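Local coordinates for protein nicotinate phosphoribosyltransferase (Porphyromonas gingivalis, PDB 2IM5) that probably transfers the phosphoribosyl group of 5-phospho-alpha-D-ribose 1-diphosphate to nicotinate at the expense of ATP, giving nicotinate ribonucleotide for NAD(+) synthesis, at residues G245-D250 against F269-D275; F261-M267 against R289-V295. All coordinates share one frame; numbering follows the deposited sequence.

How the interactions relate
Both contacts lie in the part of the chain assigned to the nicotinate phosphoribosyltransferase family, of the TIM-barrel clan, on one side of the chain's centre, their own centres about 13 Å apart. Interaction 1 pairs strand 246-248, outermost in a parallel sheet, with strand 271-274; helices 254-260 and 263-268 connect them in a beta-alpha-beta crossover, and helix 279-292 follows. Interaction 2, farther out, joins the start of helix 263-268 and the residue before its N-cap to the C-terminal end of helix 279-292 and the loop after it. L272 links the two, its CG 3.4 Å from Y290 OH, so strand pairing and helix packing together tie successive strand-helix units of this domain.

Interaction 1 of 2, residues G245-D250 against F269-D275; sequences GTVLTD and FTSLRHD
The carbonyl oxygen of G245 is approached by two successive amides: T270 N at 3.1 Å and S271 N at 3.4 Å from G245 O, both weak bonds. They sit where the chain leaves the helix ending before F269 and enters strand 271-274. The F269 ring turns its edge to G245 O, with T246 N near the ring plane. Parallel pairing with strand 246-248 follows: V247 N donates to S271 O (3.1 Å), and V247 O accepts from R273 N (2.9 Å), each bond somewhat bent. On one face T246 OG1 donates to S271 OG at 2.8 Å. Farther along that face, L248 and R273 run side by side, L248 CD2 lying 3.7 Å from R273 CD. The extended arginine carries its guanidinium past the leucine to S305 and T210. On the other face V247 CG1 meets L272 CD2 at 3.5 Å; L272 packs on helix 279-292, V247 on M233 of helix 228-240. D275 bonds S305 and, weakly, H213, the predicted phosphohistidine site. One face is thus mixed, hydroxyls at its start and a guanidinium held by S305 and T210 farther on, while the valine-leucine face is apolar and packs largely on helices.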
loop_
_atom_site.group_PDB
_atom_site.type_symbol
_atom_site.label_atom_id
_atom_site.label_comp_id
_atom_site.label_asym_id
_atom_site.label_seq_id
_atom_site.Cartn_x
_atom_site.Cartn_y
_atom_site.Cartn_z
ATOM N N GLY A 245 9.897 10.718 -3.140
ATOM C CA GLY A 245 10.512 10.295 -4.388
ATOM C C GLY A 245 10.812 8.826 -4.651
ATOM O O GLY A 245 11.896 8.504 -5.116
ATOM N N THR A 246 9.872 7.937 -4.365
ATOM C CA THR A 246 10.073 6.513 -4.628
ATOM C C THR A 246 9.057 6.115 -5.681
ATOM O O THR A 246 7.916 6.565 -5.640
ATOM C CB THR A 246 9.831 5.656 -3.378
ATOM O OG1 THR A 246 10.760 6.032 -2.358
ATOM C CG2 THR A 246 10.019 4.177 -3.695
ATOM N N VAL A 247 9.458 5.290 -6.638
ATOM C CA VAL A 247 8.518 4.888 -7.668
ATOM C C VAL A 247 8.399 3.376 -7.848
ATOM O O VAL A 247 9.390 2.645 -7.772
ATOM C CB VAL A 247 8.877 5.545 -9.024
ATOM C CG1 VAL A 247 10.249 5.084 -9.484
ATOM C CG2 VAL A 247 7.806 5.210 -10.071
ATOM N N LEU A 248 7.164 2.921 -8.053
ATOM C CA LEU A 248 6.856 1.518 -8.292
ATOM C C LEU A 248 7.083 1.280 -9.775
ATOM O O LEU A 248 6.658 2.083 -10.604
ATOM C CB LEU A 248 5.396 1.221 -7.944
ATOM C CG LEU A 248 5.123 0.741 -6.521
ATOM C CD1 LEU A 248 3.623 0.701 -6.275
ATOM C CD2 LEU A 248 5.737 -0.643 -6.324
ATOM N N THR A 249 7.723 0.167 -10.113
ATOM C CA THR A 249 8.043 -0.129 -11.504
ATOM C C THR A 249 7.314 -1.291 -12.169
ATOM O O THR A 249 7.314 -1.388 -13.390
ATOM C CB THR A 249 9.552 -0.416 -11.652
ATOM O OG1 THR A 249 9.859 -1.668 -11.022
ATOM C CG2 THR A 249 10.376 0.680 -10.985
ATOM N N ASP A 250 6.672 -2.155 -11.391
ATOM C CA ASP A 250 6.025 -3.338 -11.968
ATOM C C ASP A 250 4.563 -3.260 -12.415
ATOM O O ASP A 250 4.027 -4.264 -12.894
ATOM C CB ASP A 250 6.180 -4.512 -10.993
ATOM C CG ASP A 250 5.334 -4.344 -9.738
ATOM O OD1 ASP A 250 5.061 -3.190 -9.352
ATOM O OD2 ASP A 250 4.945 -5.363 -9.125
ATOM N N PHE A 269 14.128 10.993 -8.955
ATOM C CA PHE A 269 13.664 10.039 -7.947
ATOM C C PHE A 269 14.878 9.423 -7.265
ATOM O O PHE A 269 15.871 9.099 -7.918
ATOM C CB PHE A 269 12.802 8.962 -8.600
ATOM C CG PHE A 269 11.431 9.444 -8.968
ATOM C CD1 PHE A 269 10.384 9.351 -8.062
ATOM C CD2 PHE A 269 11.198 10.050 -10.199
ATOM C CE1 PHE A 269 9.112 9.859 -8.375
ATOM C CE2 PHE A 269 9.941 10.562 -10.522
ATOM C CZ PHE A 269 8.893 10.468 -9.609
ATOM N N THR A 270 14.800 9.277 -5.949
ATOM C CA THR A 270 15.916 8.720 -5.185
ATOM C C THR A 270 15.857 7.214 -5.081
ATOM O O THR A 270 16.860 6.576 -4.784
ATOM C CB THR A 270 15.951 9.265 -3.746
ATOM O OG1 THR A 270 14.721 8.937 -3.089
ATOM C CG2 THR A 270 16.142 10.774 -3.742
ATOM N N SER A 271 14.689 6.639 -5.327
ATOM C CA SER A 271 14.570 5.200 -5.204
ATOM C C SER A 271 13.458 4.532 -5.998
ATOM O O SER A 271 12.516 5.179 -6.469
ATOM C CB SER A 271 14.413 4.846 -3.723
ATOM O OG SER A 271 13.363 5.609 -3.155
ATOM N N LEU A 272 13.592 3.217 -6.131
ATOM C CA LEU A 272 12.625 2.394 -6.834
ATOM C C LEU A 272 12.077 1.419 -5.809
ATOM O O LEU A 272 12.712 1.151 -4.791
ATOM C CB LEU A 272 13.304 1.596 -7.949
ATOM C CG LEU A 272 14.179 2.371 -8.933
ATOM C CD1 LEU A 272 14.908 1.382 -9.846
ATOM C CD2 LEU A 272 13.325 3.343 -9.744
ATOM N N ARG A 273 10.893 0.895 -6.069
ATOM C CA ARG A 273 10.330 -0.068 -5.157
ATOM C C ARG A 273 10.123 -1.403 -5.864
ATOM O O ARG A 273 9.515 -1.458 -6.928
ATOM C CB ARG A 273 9.003 0.430 -4.592
ATOM C CG ARG A 273 8.361 -0.576 -3.682
ATOM C CD ARG A 273 7.171 0.005 -2.961
ATOM N NE ARG A 273 6.403 -1.054 -2.326
ATOM C CZ ARG A 273 5.256 -0.860 -1.689
ATOM N NH1 ARG A 273 4.748 0.363 -1.599
ATOM N NH2 ARG A 273 4.611 -1.893 -1.161
ATOM N N HIS A 274 10.654 -2.466 -5.270
ATOM C CA HIS A 274 10.518 -3.819 -5.804
ATOM C C HIS A 274 9.347 -4.445 -5.070
ATOM O O HIS A 274 9.368 -4.536 -3.847
ATOM C CB HIS A 274 11.778 -4.636 -5.526
ATOM C CG HIS A 274 11.579 -6.114 -5.677
ATOM N ND1 HIS A 274 11.480 -6.732 -6.906
ATOM C CD2 HIS A 274 11.398 -7.086 -4.751
ATOM C CE1 HIS A 274 11.244 -8.020 -6.731
ATOM N NE2 HIS A 274 11.189 -8.261 -5.432
ATOM N N ASP A 275 8.335 -4.896 -5.801
ATOM C CA ASP A 275 7.169 -5.470 -5.144
ATOM C C ASP A 275 6.672 -6.794 -5.724
ATOM O O ASP A 275 5.635 -7.307 -5.309
ATOM C CB ASP A 275 6.033 -4.444 -5.141
ATOM C CG ASP A 275 4.953 -4.779 -4.133
ATOM O OD1 ASP A 275 5.293 -4.979 -2.944
ATOM O OD2 ASP A 275 3.769 -4.836 -4.529
#

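Interaction 2 of 2, residues F261-M267 against R289-V295; sequences FSKKHAM and RYEELRV
Two neighbouring helices of the TIM-barrel-clan part of the chain meet here, the start of helix 263-268 against the C-terminal end of helix 279-292. S262 is the N-cap of the first, its OG accepting from H265 N; the second closes in a Schellman motif, with R294 at positive phi. Each segment offers one carbonyl to a cation of the other, that of F261 just before the N-cap and that of L293 at the helix end. R289 NH2 donates to F261 O at 2.9 Å, the oxygen lying 25° out of the guanidinium plane, and R289 NH1 forms a salt bridge with E292 OE1. L293 CD2 rests 3.5 Å above one guanidinium face, offset toward the rim. K263 reaches out straight until a final bend (chi4 63°) delivers NZ to L293 O at 2.7 Å, nearly along the C=O axis. Between these polar links A266 CB touches L293 CD1 at 3.5 Å and also lies over the F261 ring, toward its rim. F261 and Y290 cross obliquely, CE2 of F261 being 4.0 Å from CE1 of Y290. M267 CG packs on V295 CG2 at 3.8 Å. A water in the plane of the Y290 ring bonds its OH (2.6 Å) and donates to A266 O, a carbonyl that also accepts from K300 NZ. The helix dipole would probably favour the lysine's positive charge at L293 O, and glutamate and carbonyl together orient the arginine. Two polar links flank an apolar centre in which A266 CB meets L293, Y290 and F261.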
loop_
_atom_site.group_PDB
_atom_site.type_symbol
_atom_site.label_atom_id
_atom_site.label_comp_id
_atom_site.label_asym_id
_atom_site.label_seq_id
_atom_site.Cartn_x
_atom_site.Cartn_y
_atom_site.Cartn_z
ATOM N N PHE A 261 12.043 4.603 -18.846
ATOM C CA PHE A 261 12.504 5.425 -17.727
ATOM C C PHE A 261 13.388 6.549 -18.266
ATOM O O PHE A 261 14.459 6.298 -18.806
ATOM C CB PHE A 261 13.285 4.538 -16.750
ATOM C CG PHE A 261 13.440 5.116 -15.372
ATOM C CD1 PHE A 261 12.540 6.050 -14.882
ATOM C CD2 PHE A 261 14.452 4.655 -14.531
ATOM C CE1 PHE A 261 12.638 6.517 -13.577
ATOM C CE2 PHE A 261 14.557 5.116 -13.224
ATOM C CZ PHE A 261 13.648 6.047 -12.744
ATOM N N SER A 262 12.938 7.789 -18.124
ATOM C CA SER A 262 13.701 8.921 -18.637
ATOM C C SER A 262 14.840 9.321 -17.711
ATOM O O SER A 262 14.778 9.109 -16.504
ATOM C CB SER A 262 12.787 10.129 -18.855
ATOM O OG SER A 262 12.459 10.741 -17.615
ATOM N N LYS A 263 15.880 9.906 -18.286
ATOM C CA LYS A 263 17.033 10.348 -17.514
ATOM C C LYS A 263 16.612 11.332 -16.423
ATOM O O LYS A 263 17.102 11.271 -15.299
ATOM C CB LYS A 263 18.059 11.013 -18.435
ATOM C CG LYS A 263 19.359 11.372 -17.740
ATOM C CD LYS A 263 20.381 11.922 -18.720
ATOM C CE LYS A 263 21.659 12.350 -18.000
ATOM N NZ LYS A 263 22.354 11.208 -17.336
ATOM N N LYS A 264 15.704 12.240 -16.769
ATOM C CA LYS A 264 15.211 13.237 -15.823
ATOM C C LYS A 264 14.607 12.597 -14.572
ATOM O O LYS A 264 14.937 12.973 -13.441
ATOM C CB LYS A 264 14.166 14.118 -16.502
ATOM C CG LYS A 264 13.590 15.190 -15.612
ATOM C CD LYS A 264 12.624 16.093 -16.386
ATOM C CE LYS A 264 11.436 15.322 -16.931
ATOM N NZ LYS A 264 10.548 16.205 -17.748
ATOM N N HIS A 265 13.716 11.633 -14.777
ATOM C CA HIS A 265 13.083 10.947 -13.663
ATOM C C HIS A 265 14.072 10.061 -12.906
ATOM O O HIS A 265 14.030 9.982 -11.679
ATOM C CB HIS A 265 11.896 10.130 -14.172
ATOM C CG HIS A 265 10.743 10.975 -14.610
ATOM N ND1 HIS A 265 9.746 10.508 -15.438
ATOM C CD2 HIS A 265 10.434 12.266 -14.340
ATOM C CE1 HIS A 265 8.874 11.477 -15.662
ATOM N NE2 HIS A 265 9.270 12.554 -15.006
ATOM N N ALA A 266 14.959 9.399 -13.639
ATOM C CA ALA A 266 15.953 8.548 -13.005
ATOM C C ALA A 266 16.831 9.391 -12.073
ATOM O O ALA A 266 17.203 8.951 -10.989
ATOM C CB ALA A 266 16.814 7.862 -14.060
ATOM N N MET A 267 17.148 10.609 -12.499
ATOM C CA MET A 267 17.986 11.503 -11.701
ATOM C C MET A 267 17.241 12.115 -10.521
ATOM O O MET A 267 17.797 12.253 -9.430
ATOM C CB MET A 267 18.541 12.632 -12.571
ATOM C CG MET A 267 19.561 12.186 -13.617
ATOM S SD MET A 267 20.080 13.585 -14.609
ATOM C CE MET A 267 18.730 13.766 -15.597
ATOM N N ARG A 289 19.945 -0.335 -16.084
ATOM C CA ARG A 289 19.281 0.822 -16.666
ATOM C C ARG A 289 19.891 2.129 -16.160
ATOM O O ARG A 289 20.047 3.079 -16.919
ATOM C CB ARG A 289 17.781 0.791 -16.363
ATOM C CG ARG A 289 17.000 1.938 -16.995
ATOM C CD ARG A 289 17.289 2.074 -18.491
ATOM N NE ARG A 289 16.470 3.126 -19.092
ATOM C CZ ARG A 289 16.720 3.704 -20.264
ATOM N NH1 ARG A 289 17.775 3.337 -20.978
ATOM N NH2 ARG A 289 15.914 4.654 -20.716
ATOM N N TYR A 290 20.225 2.187 -14.877
ATOM C CA TYR A 290 20.832 3.398 -14.337
ATOM C C TYR A 290 22.141 3.703 -15.058
ATOM O O TYR A 290 22.432 4.850 -15.383
ATOM C CB TYR A 290 21.102 3.258 -12.840
ATOM C CG TYR A 290 19.913 3.577 -11.954
ATOM C CD1 TYR A 290 19.170 4.743 -12.143
ATOM C CD2 TYR A 290 19.565 2.739 -10.893
ATOM C CE1 TYR A 290 18.108 5.073 -11.293
ATOM C CE2 TYR A 290 18.510 3.057 -10.042
ATOM C CZ TYR A 290 17.784 4.225 -10.245
ATOM O OH TYR A 290 16.734 4.537 -9.396
ATOM N N GLU A 291 22.932 2.672 -15.315
ATOM C CA GLU A 291 24.189 2.873 -16.006
ATOM C C GLU A 291 23.980 3.288 -17.453
ATOM O O GLU A 291 24.750 4.087 -17.980
ATOM C CB GLU A 291 25.043 1.616 -15.907
ATOM C CG GLU A 291 25.410 1.315 -14.468
ATOM C CD GLU A 291 26.228 0.056 -14.327
ATOM O OE1 GLU A 291 25.927 -0.923 -15.040
ATOM O OE2 GLU A 291 27.160 0.043 -13.489
ATOM N N GLU A 292 22.937 2.764 -18.091
ATOM C CA GLU A 292 22.645 3.137 -19.470
ATOM C C GLU A 292 22.350 4.629 -19.501
ATOM O O GLU A 292 22.735 5.340 -20.431
ATOM C CB GLU A 292 21.416 2.387 -19.993
ATOM C CG GLU A 292 21.689 1.001 -20.529
ATOM C CD GLU A 292 20.404 0.244 -20.820
ATOM O OE1 GLU A 292 19.379 0.907 -21.120
ATOM O OE2 GLU A 292 20.425 -1.009 -20.758
ATOM N N LEU A 293 21.643 5.096 -18.477
ATOM C CA LEU A 293 21.277 6.500 -18.374
ATOM C C LEU A 293 22.395 7.344 -17.771
ATOM O O LEU A 293 22.234 8.548 -17.581
ATOM C CB LEU A 293 20.021 6.648 -17.517
ATOM C CG LEU A 293 18.727 6.057 -18.083
ATOM C CD1 LEU A 293 17.634 6.116 -17.026
ATOM C CD2 LEU A 293 18.321 6.832 -19.337
ATOM N N ARG A 294 23.523 6.712 -17.472
ATOM C CA ARG A 294 24.656 7.406 -16.878
ATOM C C ARG A 294 24.282 8.042 -15.544
ATOM O O ARG A 294 24.636 9.185 -15.256
ATOM C CB ARG A 294 25.204 8.464 -17.845
ATOM C CG ARG A 294 26.327 7.959 -18.747
ATOM C CD ARG A 294 25.958 6.656 -19.455
ATOM N NE ARG A 294 27.110 6.046 -20.124
ATOM C CZ ARG A 294 27.077 4.886 -20.776
ATOM N NH1 ARG A 294 25.946 4.196 -20.853
ATOM N NH2 ARG A 294 28.179 4.417 -21.352
ATOM N N VAL A 295 23.546 7.284 -14.741
ATOM C CA VAL A 295 23.131 7.712 -13.416
ATOM C C VAL A 295 23.792 6.709 -12.477
ATOM O O VAL A 295 23.791 5.513 -12.749
ATOM C CB VAL A 295 21.595 7.656 -13.263
ATOM C CG1 VAL A 295 21.198 7.893 -11.820
ATOM C CG2 VAL A 295 20.953 8.700 -14.160
HETATM O O HOH W 1 15.963 6.996 -9.656
#